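PDB 4E8O: Aac(6')-Ih protein from Acinetobacter baumannii, which probably transfers the acetyl group of acetyl coenzyme A to the 6'-amino group of aminoglycoside antibiotics, which gives resistance to these drugs. Local coordinates for residues S94-L99 with C130-S135; A81-E86 with I123-F128; I113-V118 with Q149-H154; Y87-Q92 with E155-V160; M25-S30 with R63-A68. All coordinates share one frame; numbering follows the deposited sequence.

Interaction 1 of 5, residues S94-L99 with C130-S135; sequences SPVAFL and CTEFAS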
# COMPACT_ATOMS: atom_id res chain seq x y z
N SER B 94 -10.76 -1.49 7.21
CA SER B 94 -10.84 -1.16 5.80
C SER B 94 -12.30 -0.85 5.49
O SER B 94 -13.18 -1.57 5.96
CB SER B 94 -10.35 -2.33 4.94
OG SER B 94 -10.50 -2.05 3.56
N PRO B 95 -12.56 0.22 4.73
CA PRO B 95 -11.56 1.11 4.12
C PRO B 95 -10.90 2.06 5.11
O PRO B 95 -11.33 2.14 6.26
CB PRO B 95 -12.38 1.90 3.09
CG PRO B 95 -13.75 1.95 3.67
CD PRO B 95 -13.94 0.64 4.41
N VAL B 96 -9.85 2.76 4.67
CA VAL B 96 -9.18 3.78 5.48
C VAL B 96 -8.93 5.01 4.62
O VAL B 96 -8.82 4.91 3.40
CB VAL B 96 -7.82 3.28 6.03
CG1 VAL B 96 -8.00 2.08 6.94
CG2 VAL B 96 -6.86 2.95 4.88
N ALA B 97 -8.83 6.18 5.25
CA ALA B 97 -8.42 7.38 4.52
C ALA B 97 -6.91 7.31 4.37
O ALA B 97 -6.24 6.68 5.18
CB ALA B 97 -8.82 8.62 5.27
N PHE B 98 -6.36 7.95 3.34
CA PHE B 98 -4.91 7.93 3.16
C PHE B 98 -4.42 9.28 2.67
O PHE B 98 -4.98 9.84 1.73
CB PHE B 98 -4.50 6.81 2.20
CG PHE B 98 -3.01 6.62 2.09
CD1 PHE B 98 -2.34 5.70 2.90
CD2 PHE B 98 -2.27 7.34 1.17
CE1 PHE B 98 -0.97 5.52 2.79
CE2 PHE B 98 -0.90 7.17 1.05
CZ PHE B 98 -0.25 6.25 1.86
N LEU B 99 -3.38 9.81 3.32
CA LEU B 99 -2.81 11.10 2.95
C LEU B 99 -1.85 10.92 1.78
O LEU B 99 -0.78 10.31 1.93
CB LEU B 99 -2.07 11.73 4.13
CG LEU B 99 -1.59 13.17 3.90
CD1 LEU B 99 -2.79 14.06 3.70
CD2 LEU B 99 -0.74 13.67 5.06
N CYS B 130 -14.91 5.44 7.51
CA CYS B 130 -13.53 5.19 7.92
C CYS B 130 -13.33 5.60 9.38
O CYS B 130 -13.94 6.56 9.86
CB CYS B 130 -12.56 6.00 7.06
SG CYS B 130 -12.52 5.55 5.32
N THR B 131 -12.48 4.86 10.09
CA THR B 131 -12.12 5.19 11.46
C THR B 131 -10.61 5.36 11.58
O THR B 131 -10.10 5.71 12.65
CB THR B 131 -12.57 4.10 12.44
OG1 THR B 131 -11.86 2.89 12.15
CG2 THR B 131 -14.06 3.86 12.32
N GLU B 132 -9.90 5.08 10.49
CA GLU B 132 -8.45 5.23 10.47
C GLU B 132 -8.00 6.13 9.32
O GLU B 132 -8.60 6.11 8.23
CB GLU B 132 -7.76 3.86 10.41
CG GLU B 132 -7.83 3.07 11.72
CD GLU B 132 -7.11 1.74 11.64
OE1 GLU B 132 -7.19 1.09 10.58
OE2 GLU B 132 -6.48 1.33 12.64
N PHE B 133 -6.95 6.90 9.57
CA PHE B 133 -6.39 7.86 8.61
C PHE B 133 -4.89 7.56 8.59
O PHE B 133 -4.19 7.79 9.58
CB PHE B 133 -6.65 9.29 9.10
CG PHE B 133 -6.28 10.37 8.11
CD1 PHE B 133 -5.81 10.07 6.85
CD2 PHE B 133 -6.42 11.71 8.46
CE1 PHE B 133 -5.47 11.07 5.95
CE2 PHE B 133 -6.09 12.72 7.57
CZ PHE B 133 -5.62 12.40 6.32
N ALA B 134 -4.42 7.01 7.48
CA ALA B 134 -3.03 6.58 7.37
C ALA B 134 -2.27 7.46 6.39
O ALA B 134 -2.86 8.24 5.65
CB ALA B 134 -2.95 5.12 6.94
N SER B 135 -0.95 7.32 6.39
CA SER B 135 -0.07 8.08 5.51
C SER B 135 1.26 7.35 5.48
O SER B 135 1.43 6.35 6.18
CB SER B 135 0.11 9.50 6.05
OG SER B 135 0.89 10.30 5.18
O HOH W 1 -10.78 2.87 8.80

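Interaction 2 of 5, residues A81-E86 with I123-F128; sequences ASIRYE and IWAKQF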
# COMPACT_ATOMS: atom_id res chain seq x y z
N ALA B 81 -5.94 13.49 -0.72
CA ALA B 81 -6.18 12.30 0.07
C ALA B 81 -7.05 11.34 -0.72
O ALA B 81 -7.68 11.74 -1.70
CB ALA B 81 -6.83 12.64 1.40
N SER B 82 -7.08 10.08 -0.29
CA SER B 82 -7.90 9.09 -0.95
C SER B 82 -8.54 8.16 0.07
O SER B 82 -8.13 8.13 1.23
CB SER B 82 -7.06 8.25 -1.91
OG SER B 82 -6.02 7.58 -1.23
N ILE B 83 -9.56 7.43 -0.37
CA ILE B 83 -10.11 6.33 0.41
C ILE B 83 -9.54 5.05 -0.18
O ILE B 83 -9.64 4.83 -1.40
CB ILE B 83 -11.65 6.29 0.34
CG1 ILE B 83 -12.26 7.64 0.74
CG2 ILE B 83 -12.17 5.16 1.23
CD1 ILE B 83 -11.96 8.07 2.17
N ARG B 84 -8.94 4.21 0.66
CA ARG B 84 -8.30 2.98 0.19
C ARG B 84 -9.08 1.76 0.65
O ARG B 84 -9.44 1.67 1.82
CB ARG B 84 -6.87 2.87 0.74
CG ARG B 84 -5.95 4.01 0.37
CD ARG B 84 -5.75 4.09 -1.13
NE ARG B 84 -4.61 4.94 -1.48
CZ ARG B 84 -3.36 4.51 -1.58
NH1 ARG B 84 -3.08 3.23 -1.35
NH2 ARG B 84 -2.39 5.35 -1.90
N TYR B 85 -9.33 0.82 -0.27
CA TYR B 85 -10.09 -0.38 0.06
C TYR B 85 -9.20 -1.61 0.14
O TYR B 85 -9.62 -2.67 0.60
CB TYR B 85 -11.24 -0.58 -0.92
CG TYR B 85 -12.37 0.39 -0.69
CD1 TYR B 85 -13.45 0.04 0.11
CD2 TYR B 85 -12.34 1.66 -1.24
CE1 TYR B 85 -14.48 0.93 0.34
CE2 TYR B 85 -13.37 2.56 -1.01
CZ TYR B 85 -14.43 2.19 -0.22
OH TYR B 85 -15.45 3.08 0.00
N GLU B 86 -7.95 -1.47 -0.30
CA GLU B 86 -6.98 -2.55 -0.19
C GLU B 86 -6.12 -2.31 1.04
O GLU B 86 -6.01 -1.17 1.51
CB GLU B 86 -6.14 -2.63 -1.47
CG GLU B 86 -6.95 -3.07 -2.69
CD GLU B 86 -6.15 -3.00 -3.97
OE1 GLU B 86 -5.04 -2.43 -3.95
OE2 GLU B 86 -6.62 -3.52 -5.00
N ILE B 123 -13.40 14.73 8.46
CA ILE B 123 -14.83 14.98 8.28
C ILE B 123 -15.29 14.24 7.03
O ILE B 123 -16.32 13.56 7.04
CB ILE B 123 -15.11 16.48 8.11
CG1 ILE B 123 -14.64 17.25 9.35
CG2 ILE B 123 -16.59 16.73 7.85
CD1 ILE B 123 -14.79 18.76 9.24
N TRP B 124 -14.51 14.36 5.97
CA TRP B 124 -14.78 13.69 4.70
C TRP B 124 -14.65 12.17 4.81
O TRP B 124 -15.50 11.43 4.32
CB TRP B 124 -13.84 14.22 3.62
CG TRP B 124 -13.90 13.47 2.31
CD1 TRP B 124 -14.94 13.47 1.42
CD2 TRP B 124 -12.88 12.65 1.75
NE1 TRP B 124 -14.63 12.68 0.34
CE2 TRP B 124 -13.37 12.16 0.52
CE3 TRP B 124 -11.60 12.27 2.16
CZ2 TRP B 124 -12.62 11.31 -0.30
CZ3 TRP B 124 -10.86 11.43 1.35
CH2 TRP B 124 -11.36 10.96 0.13
N ALA B 125 -13.59 11.70 5.47
CA ALA B 125 -13.35 10.27 5.60
C ALA B 125 -14.42 9.59 6.46
O ALA B 125 -14.74 8.42 6.25
CB ALA B 125 -11.97 10.02 6.18
N LYS B 126 -14.96 10.33 7.43
CA LYS B 126 -16.03 9.81 8.29
C LYS B 126 -17.26 9.44 7.48
O LYS B 126 -17.98 8.51 7.84
CB LYS B 126 -16.41 10.86 9.35
CG LYS B 126 -15.81 10.61 10.72
CD LYS B 126 -15.66 11.91 11.49
CE LYS B 126 -15.32 11.67 12.95
NZ LYS B 126 -14.41 12.72 13.50
N GLN B 127 -17.50 10.18 6.40
CA GLN B 127 -18.63 9.90 5.52
C GLN B 127 -18.47 8.54 4.86
O GLN B 127 -19.46 7.86 4.57
CB GLN B 127 -18.74 10.97 4.43
CG GLN B 127 -19.35 12.29 4.87
CD GLN B 127 -20.00 13.02 3.72
OE1 GLN B 127 -19.95 12.56 2.57
NE2 GLN B 127 -20.62 14.16 4.01
N PHE B 128 -17.23 8.13 4.63
CA PHE B 128 -16.93 6.86 3.99
C PHE B 128 -16.86 5.71 4.99
O PHE B 128 -16.39 4.62 4.65
CB PHE B 128 -15.63 6.96 3.19
CG PHE B 128 -15.79 7.58 1.83
CD1 PHE B 128 -16.14 6.79 0.74
CD2 PHE B 128 -15.59 8.94 1.63
CE1 PHE B 128 -16.28 7.35 -0.52
CE2 PHE B 128 -15.73 9.51 0.37
CZ PHE B 128 -16.08 8.71 -0.71

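Interaction 3 of 5, residues I113-V118 with Q149-H154; sequences IATGLV and QALGFH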
# COMPACT_ATOMS: atom_id res chain seq x y z
N ILE B 113 -2.35 25.74 9.38
CA ILE B 113 -3.32 25.51 8.30
C ILE B 113 -3.24 24.04 7.89
O ILE B 113 -4.20 23.48 7.36
CB ILE B 113 -3.06 26.44 7.09
CG1 ILE B 113 -4.18 26.30 6.05
CG2 ILE B 113 -1.70 26.16 6.46
CD1 ILE B 113 -5.54 26.69 6.57
N ALA B 114 -2.10 23.42 8.15
CA ALA B 114 -1.92 22.00 7.89
C ALA B 114 -2.84 21.17 8.79
O ALA B 114 -3.37 20.15 8.36
CB ALA B 114 -0.47 21.61 8.08
N THR B 115 -3.01 21.62 10.03
CA THR B 115 -3.95 20.98 10.95
C THR B 115 -5.38 21.09 10.42
O THR B 115 -6.13 20.12 10.43
CB THR B 115 -3.87 21.62 12.35
OG1 THR B 115 -2.59 21.34 12.93
CG2 THR B 115 -4.97 21.07 13.26
N GLY B 116 -5.73 22.28 9.93
CA GLY B 116 -7.04 22.52 9.36
C GLY B 116 -7.32 21.68 8.13
O GLY B 116 -8.44 21.23 7.92
N LEU B 117 -6.30 21.48 7.30
CA LEU B 117 -6.45 20.68 6.09
C LEU B 117 -6.71 19.21 6.46
O LEU B 117 -7.61 18.58 5.91
CB LEU B 117 -5.21 20.81 5.20
CG LEU B 117 -5.03 22.13 4.45
CD1 LEU B 117 -3.59 22.29 3.99
CD2 LEU B 117 -5.96 22.19 3.26
N VAL B 118 -5.91 18.69 7.39
CA VAL B 118 -6.07 17.33 7.88
C VAL B 118 -7.47 17.11 8.46
O VAL B 118 -8.11 16.10 8.18
CB VAL B 118 -5.01 17.01 8.95
CG1 VAL B 118 -5.37 15.76 9.74
CG2 VAL B 118 -3.64 16.87 8.30
N GLN B 149 4.04 13.53 12.95
CA GLN B 149 3.77 13.47 14.38
C GLN B 149 3.17 14.77 14.89
O GLN B 149 2.36 14.76 15.82
CB GLN B 149 5.05 13.10 15.16
CG GLN B 149 5.64 11.75 14.76
CD GLN B 149 6.91 11.41 15.52
OE1 GLN B 149 7.55 12.28 16.11
NE2 GLN B 149 7.28 10.13 15.51
N ALA B 150 3.53 15.88 14.27
CA ALA B 150 3.02 17.19 14.68
C ALA B 150 1.55 17.35 14.29
O ALA B 150 0.86 18.22 14.80
CB ALA B 150 3.86 18.30 14.08
N LEU B 151 1.10 16.50 13.36
CA LEU B 151 -0.28 16.51 12.89
C LEU B 151 -1.16 15.47 13.61
O LEU B 151 -2.35 15.35 13.32
CB LEU B 151 -0.34 16.29 11.38
CG LEU B 151 0.19 17.43 10.51
CD1 LEU B 151 0.09 17.11 9.02
CD2 LEU B 151 -0.54 18.72 10.83
N GLY B 152 -0.56 14.74 14.55
CA GLY B 152 -1.32 13.76 15.32
C GLY B 152 -1.18 12.33 14.82
O GLY B 152 -1.81 11.42 15.37
N PHE B 153 -0.37 12.13 13.78
CA PHE B 153 -0.08 10.78 13.30
C PHE B 153 0.99 10.15 14.18
O PHE B 153 1.87 10.84 14.69
CB PHE B 153 0.39 10.79 11.84
CG PHE B 153 -0.66 11.20 10.84
CD1 PHE B 153 -0.94 12.54 10.61
CD2 PHE B 153 -1.36 10.24 10.12
CE1 PHE B 153 -1.90 12.92 9.68
CE2 PHE B 153 -2.33 10.62 9.19
CZ PHE B 153 -2.60 11.96 8.98
N HIS B 154 0.91 8.83 14.36
CA HIS B 154 1.98 8.10 15.05
C HIS B 154 2.50 7.03 14.10
O HIS B 154 1.77 6.58 13.22
CB HIS B 154 1.47 7.48 16.35
CG HIS B 154 0.42 6.43 16.17
ND1 HIS B 154 -0.92 6.74 16.04
CD2 HIS B 154 0.50 5.08 16.09
CE1 HIS B 154 -1.62 5.63 15.89
NE2 HIS B 154 -0.78 4.61 15.92

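Interaction 4 of 5, residues Y87-Q92 with E155-V160; sequences YVNGTQ and ETERVV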
# COMPACT_ATOMS: atom_id res chain seq x y z
N TYR B 87 -5.51 -3.37 1.57
CA TYR B 87 -4.78 -3.28 2.84
C TYR B 87 -3.67 -2.24 2.86
O TYR B 87 -2.73 -2.29 2.06
CB TYR B 87 -4.20 -4.64 3.24
CG TYR B 87 -3.39 -4.55 4.51
CD1 TYR B 87 -4.00 -4.37 5.74
CD2 TYR B 87 -2.00 -4.60 4.47
CE1 TYR B 87 -3.27 -4.27 6.90
CE2 TYR B 87 -1.25 -4.50 5.63
CZ TYR B 87 -1.89 -4.33 6.84
OH TYR B 87 -1.16 -4.23 7.99
N VAL B 88 -3.78 -1.28 3.78
CA VAL B 88 -2.70 -0.31 4.01
C VAL B 88 -1.93 -0.71 5.26
O VAL B 88 -2.52 -0.92 6.32
CB VAL B 88 -3.23 1.13 4.18
CG1 VAL B 88 -2.08 2.07 4.50
CG2 VAL B 88 -3.95 1.61 2.92
N ASN B 89 -0.60 -0.80 5.13
CA ASN B 89 0.26 -1.17 6.26
C ASN B 89 -0.01 -0.35 7.53
O ASN B 89 -0.18 0.87 7.48
CB ASN B 89 1.74 -1.05 5.86
CG ASN B 89 2.17 -2.14 4.91
OD1 ASN B 89 2.57 -1.88 3.77
ND2 ASN B 89 2.11 -3.39 5.37
N GLY B 90 -0.07 -1.04 8.67
CA GLY B 90 -0.25 -0.38 9.95
C GLY B 90 -1.70 -0.23 10.39
O GLY B 90 -1.95 0.17 11.52
N THR B 91 -2.63 -0.54 9.49
CA THR B 91 -4.06 -0.38 9.77
C THR B 91 -4.71 -1.71 10.19
O THR B 91 -4.15 -2.78 9.96
CB THR B 91 -4.80 0.23 8.56
OG1 THR B 91 -4.70 -0.64 7.43
CG2 THR B 91 -4.20 1.58 8.20
N GLN B 92 -5.90 -1.62 10.80
CA GLN B 92 -6.63 -2.81 11.25
C GLN B 92 -8.06 -2.79 10.76
O GLN B 92 -8.87 -3.65 11.12
CB GLN B 92 -6.62 -2.91 12.78
CG GLN B 92 -5.41 -3.63 13.36
CD GLN B 92 -4.62 -2.76 14.32
OE1 GLN B 92 -3.41 -2.57 14.15
NE2 GLN B 92 -5.30 -2.23 15.33
N GLU B 155 3.76 6.65 14.25
CA GLU B 155 4.39 5.66 13.38
C GLU B 155 3.81 4.27 13.66
O GLU B 155 3.58 3.92 14.82
CB GLU B 155 5.91 5.66 13.60
CG GLU B 155 6.69 4.61 12.82
CD GLU B 155 8.18 4.66 13.12
OE1 GLU B 155 8.70 5.77 13.39
OE2 GLU B 155 8.83 3.60 13.10
N THR B 156 3.58 3.49 12.61
CA THR B 156 3.04 2.13 12.76
C THR B 156 4.02 1.03 12.34
O THR B 156 4.15 0.02 13.03
CB THR B 156 1.73 1.95 11.98
OG1 THR B 156 1.92 2.38 10.62
CG2 THR B 156 0.63 2.77 12.61
N GLU B 157 4.68 1.24 11.21
CA GLU B 157 5.57 0.24 10.63
C GLU B 157 6.64 0.89 9.76
O GLU B 157 6.41 1.94 9.15
CB GLU B 157 4.78 -0.74 9.75
CG GLU B 157 4.04 -1.84 10.48
CD GLU B 157 3.22 -2.70 9.53
OE1 GLU B 157 3.60 -2.80 8.34
OE2 GLU B 157 2.20 -3.28 9.97
N ARG B 158 7.79 0.23 9.69
CA ARG B 158 8.83 0.58 8.72
C ARG B 158 8.96 -0.60 7.75
O ARG B 158 9.06 -1.75 8.17
CB ARG B 158 10.14 0.89 9.44
CG ARG B 158 9.96 1.93 10.53
CD ARG B 158 11.24 2.64 10.94
NE ARG B 158 10.91 3.84 11.69
CZ ARG B 158 11.72 4.89 11.81
NH1 ARG B 158 12.92 4.89 11.25
NH2 ARG B 158 11.32 5.95 12.51
N VAL B 159 8.95 -0.29 6.45
CA VAL B 159 8.76 -1.30 5.40
C VAL B 159 9.76 -1.10 4.26
O VAL B 159 10.07 0.03 3.89
CB VAL B 159 7.31 -1.19 4.84
CG1 VAL B 159 7.10 -2.14 3.68
CG2 VAL B 159 6.28 -1.47 5.93
N VAL B 160 10.28 -2.20 3.71
CA VAL B 160 11.10 -2.14 2.49
C VAL B 160 10.28 -2.73 1.35
O VAL B 160 9.73 -3.82 1.48
CB VAL B 160 12.41 -2.93 2.65
CG1 VAL B 160 13.24 -2.85 1.37
CG2 VAL B 160 13.22 -2.39 3.82
O HOH W 2 -0.28 3.00 9.29

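Interaction 5 of 5, residues M25-S30 with R63-A68; sequences MPISES and RLQLLA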
# COMPACT_ATOMS: atom_id res chain seq x y z
N MET B 25 -10.70 25.09 0.70
CA MET B 25 -11.75 24.69 -0.23
C MET B 25 -11.34 23.51 -1.10
O MET B 25 -10.17 23.37 -1.45
CB MET B 25 -12.16 25.87 -1.12
CG MET B 25 -11.10 26.28 -2.14
SD MET B 25 -11.60 27.71 -3.10
CE MET B 25 -12.00 28.84 -1.78
N PRO B 26 -12.31 22.65 -1.44
CA PRO B 26 -12.04 21.61 -2.44
C PRO B 26 -11.76 22.25 -3.81
O PRO B 26 -12.39 23.25 -4.15
CB PRO B 26 -13.34 20.79 -2.46
CG PRO B 26 -14.38 21.65 -1.80
CD PRO B 26 -13.64 22.51 -0.82
N ILE B 27 -10.82 21.68 -4.56
CA ILE B 27 -10.32 22.28 -5.80
C ILE B 27 -11.26 22.05 -6.99
O ILE B 27 -11.73 20.93 -7.22
CB ILE B 27 -8.90 21.74 -6.14
CG1 ILE B 27 -7.98 21.85 -4.92
CG2 ILE B 27 -8.31 22.47 -7.35
CD1 ILE B 27 -6.61 21.19 -5.10
N SER B 28 -11.52 23.11 -7.76
CA SER B 28 -12.33 23.03 -8.97
C SER B 28 -11.47 23.19 -10.22
O SER B 28 -10.30 23.56 -10.11
CB SER B 28 -13.42 24.10 -8.96
OG SER B 28 -12.86 25.41 -8.92
N GLU B 29 -12.04 22.91 -11.39
CA GLU B 29 -11.30 23.03 -12.65
C GLU B 29 -10.79 24.46 -12.85
O GLU B 29 -9.77 24.68 -13.51
CB GLU B 29 -12.17 22.60 -13.82
CG GLU B 29 -11.49 22.70 -15.18
CD GLU B 29 -12.45 22.46 -16.33
OE1 GLU B 29 -13.56 21.94 -16.08
OE2 GLU B 29 -12.10 22.81 -17.48
N SER B 30 -11.51 25.42 -12.28
CA SER B 30 -11.13 26.82 -12.39
C SER B 30 -9.83 27.14 -11.66
O SER B 30 -9.20 28.17 -11.92
CB SER B 30 -12.27 27.70 -11.85
OG SER B 30 -12.76 27.20 -10.62
N ARG B 63 -11.57 10.46 -3.95
CA ARG B 63 -10.43 11.37 -3.87
C ARG B 63 -10.83 12.73 -3.34
O ARG B 63 -11.92 13.24 -3.65
CB ARG B 63 -9.77 11.53 -5.25
CG ARG B 63 -9.20 10.24 -5.82
CD ARG B 63 -8.05 9.72 -4.98
NE ARG B 63 -7.01 10.72 -4.79
CZ ARG B 63 -5.72 10.53 -5.05
NH1 ARG B 63 -5.29 9.37 -5.52
NH2 ARG B 63 -4.85 11.51 -4.84
N LEU B 64 -9.96 13.33 -2.53
CA LEU B 64 -10.19 14.68 -2.03
C LEU B 64 -8.95 15.52 -2.28
O LEU B 64 -7.82 15.08 -2.00
CB LEU B 64 -10.53 14.68 -0.54
CG LEU B 64 -10.99 16.03 0.03
CD1 LEU B 64 -12.40 16.35 -0.42
CD2 LEU B 64 -10.90 16.07 1.55
N GLN B 65 -9.14 16.72 -2.82
CA GLN B 65 -8.03 17.63 -3.03
C GLN B 65 -8.42 19.03 -2.60
O GLN B 65 -9.47 19.55 -3.01
CB GLN B 65 -7.57 17.60 -4.50
CG GLN B 65 -8.71 17.58 -5.52
CD GLN B 65 -9.22 16.18 -5.82
OE1 GLN B 65 -8.45 15.22 -5.84
NE2 GLN B 65 -10.52 16.06 -6.05
N LEU B 66 -7.60 19.65 -1.76
CA LEU B 66 -7.95 20.94 -1.18
C LEU B 66 -6.87 21.99 -1.44
O LEU B 66 -5.71 21.65 -1.66
CB LEU B 66 -8.19 20.81 0.33
CG LEU B 66 -9.10 19.68 0.81
CD1 LEU B 66 -9.13 19.64 2.33
CD2 LEU B 66 -10.51 19.85 0.28
N LEU B 67 -7.28 23.26 -1.43
CA LEU B 67 -6.36 24.38 -1.45
C LEU B 67 -6.70 25.31 -0.29
O LEU B 67 -7.87 25.43 0.09
CB LEU B 67 -6.46 25.16 -2.77
CG LEU B 67 -5.68 24.65 -3.98
CD1 LEU B 67 -6.21 25.25 -5.27
CD2 LEU B 67 -4.20 24.96 -3.83
N ALA B 68 -5.68 25.95 0.28
CA ALA B 68 -5.90 27.00 1.26
C ALA B 68 -5.49 28.33 0.64
O ALA B 68 -4.40 28.45 0.08
CB ALA B 68 -5.10 26.73 2.52
O HOH W 3 -12.16 18.75 -5.91

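Interaction 1 of 5, residues S94-L99 with C130-S135
A97 and F98 pair with F133 and A134 as parallel strands. They belong to the two strands of a beta-alpha-beta crossover in the GNAT fold, 96-104 and 132-138, joined through helix 113-127. Three backbone bonds join the strands, and that from A134 N to A97 O (3.0 Å) is almost straight.

The side chains split between two faces. On one, A97 CB meets CD1 of the F133 ring at 3.7 Å. F133 holds CG anti to its backbone N (chi1 -172°), which swings the ring toward the partner strand, beside A97 and on to L99. Its edge reaches the backbone at F98 C, and CE1 lies 3.9 Å from L99 CB. This ring also packs on helix 113-127.

On the other face, the F98 ring leans over the next strand. S135 CA sits over that ring as a CH-pi contact, 4.2 Å from its centroid. R84 makes a cation-pi contact with the same ring.

V96 CG1 packs on E132 CB and slants past its side chain. E132 OE1 is hydrogen-bonded to T93 OG1 and Q92 N. Strand 132-138 continues the sheet into the second subunit. Just before the two strands begin, C130 SG packs 4.1 Å from P95 CG, while a water bridges P95 O and T131 N.

Interaction 2 of 5, residues A81-E86 with I123-F128
I83 is the bump of this contact, and the rings of W124 and F128 form the hollow that takes it. The packing is that of an alpha/beta layer in the GNAT fold. The end of helix 113-127 lies over strand 75-84. The axes of the short segments 81-84 and 123-127 come within 9.7 Å and run in nearly the same direction, 22° apart.

I83 points at the helix and fills the angle between the two rings. CG1 is anti to the carbonyl carbon (chi1 -54°), and this turns the CG1-CD1 arm into the hollow. CG1 stands over the centre of the F128 ring, 3.7 Å from its centroid. CD1 goes deeper and lies over the six-membered ring of W124, 3.9 Å from that centroid. I83 CG1 also touches W124 CH2 at 3.5 Å, so the arm is wedged against both rings.

The rings also fit each other. F128 CD2 lies above one face of W124, toward its rim, and W124 NE1 lies in the plane of F128 at its edge. A125 closes the floor, with CB 4.5 Å from I83 CD1.

Along the strand, A81 CB meets W124 CZ3 at 4.2 Å. W124 also packs on L64 of the neighbouring strand, and I83 on P95 and C130. Y85 adds a looser touch at the outer side, crossing F128 at about a right angle, with its OH 3.8 Å from F128 CD1.

Interaction 3 of 5, residues I113-V118 with Q149-H154
L151 reaches across to helix 113-127 and touches it with both of its methyl groups. The contact joins the first turns of the GNAT helix that follows strand 96-104 to the turn that ends helix 142-150. That turn is a Schellman motif. G152 takes positive phi (99°) just after the helix, and its N bonds back to Q149 O.

The L151 side chain leaves its backbone obliquely. With CG anti to the carbonyl carbon (chi1 -69°), the fork is carried over to the helix, where the two methyls part. CD2 lies against the backbone between A114 and T115, 3.9 Å from A114 C and the same from T115 N. A114 CB is beside it at 4.0 Å. T115 and L151 point past each other in opposite directions, and T115 OG1 comes no closer to CD2 than 3.9 Å.

The other methyl goes one turn further along. L151 CD1 meets V118 CG2 at 3.8 Å, with the two side chains set at a slant. V118 thus has one branch for L151 and one directed toward F153.

The edge of the F153 ring faces L151, two residues back, with L151 CB in the ring plane. F153 also makes edge-to-face contacts with F133 and H148, and packs on K164 of the second subunit. Its link to the helix is slight: V118 CG1 lies 4.5 Å from F153 CE1.

Interaction 4 of 5, residues Y87-Q92 with E155-V160
The carboxylate of E157 meets the side-chain amide of N89 and the backbone of G90. The amide and carboxylate planes are 57° apart, and the two side chains cross at about a right angle. Neither group therefore stacks on the other. OE1 of E157 lies 3.4 Å from N89 ND2, and it also approaches N89 CB. OE2 of E157 is on the G90 side, 3.4 Å from G90 N. The ring of Y87 comes from the direction opposite to E157, its plane 37° from the carboxylate. Its OH stops 4.0 Å from E157 OE2 and receives a weak bond from G90 N.

E157 is extended beyond CG, which carries the carboxylate out to the turn. V159 lies two residues on, and its CG2 packs 4.3 Å from N89 CG.

The segment 87-92 is part of the loop between strands 75-84 and 96-104 of the GNAT fold. V88 to T91 form a type II beta turn with G90 at its third position. At its positive phi (91°) a side chain would press on the carbonyl O of N89, which by itself calls for glycine. T156 OG1 packs on the side where such a side chain would point, 3.6 Å from G90 CA. Strand 154-165 pairs antiparallel with a strand of the second subunit, so this turn lies at the dimer interface. G90 O accepts a hydrogen bond from K163 NZ of the second subunit.

A water joins the two segments. It donates to N89 O at 2.8 Å and is hydrogen-bonded to T156 OG1 at 2.6 Å.

Interaction 5 of 5, residues M25-S30 with R63-A68
I27 lies against Q65, L66 and L67 just past an antiparallel strand pair. Strand 23-26 is the outermost strand at this end of the GNAT sheet, and 63-69 is its neighbour. M25 and L67 form a hydrogen-bonded pair, with M25 N to L67 O and L67 N to M25 O both 2.9 Å. P26 and L66 form the non-hydrogen-bonded pair that follows.

The I27 side chain points at the other strand. Its CB lies 3.9 Å from Q65 O, the atom that also accepts the bond from I27 N. Being anti to the carbonyl carbon (chi1 -50°), CG1 lies over strand 63-68, 3.3 Å from Q65 O. It also packs on L67 CG at 3.7 Å. The branch CG2 turns to L67 CD1. At the tip, CD1 sits between L66 O, L67 CG and Q65 CB. I27 and L67 cross at about a right angle, and helix 32-42 covers both, through W35 and L38.

L66 goes the other way, toward L117 and Q120 of helix 113-127, but its CD2 still reaches P26 CA at 3.6 Å. A water receives a bond from Q65 NE2 and donates to I27 O, at 2.6 Å from that oxygen.

From the N terminus, interaction 5 closes first, bringing strand 63-69 back to strand 23-26 after two helices. It is complete before the others open. Interaction 2 ties strand 75-84 to the end of helix 113-127. It crosses interactions 1, 3 and 4. Interaction 1 closes the crossover from strand 96-104 to strand 132-138, and interaction 3 joins the start of the same helix to the end of helix 142-150. These two also cross. Interaction 4 spans both, from the loop at 87-92 to strand 154-165. Interactions 1, 2 and 5 share one sheet, while interactions 1 to 4 all touch the second subunit.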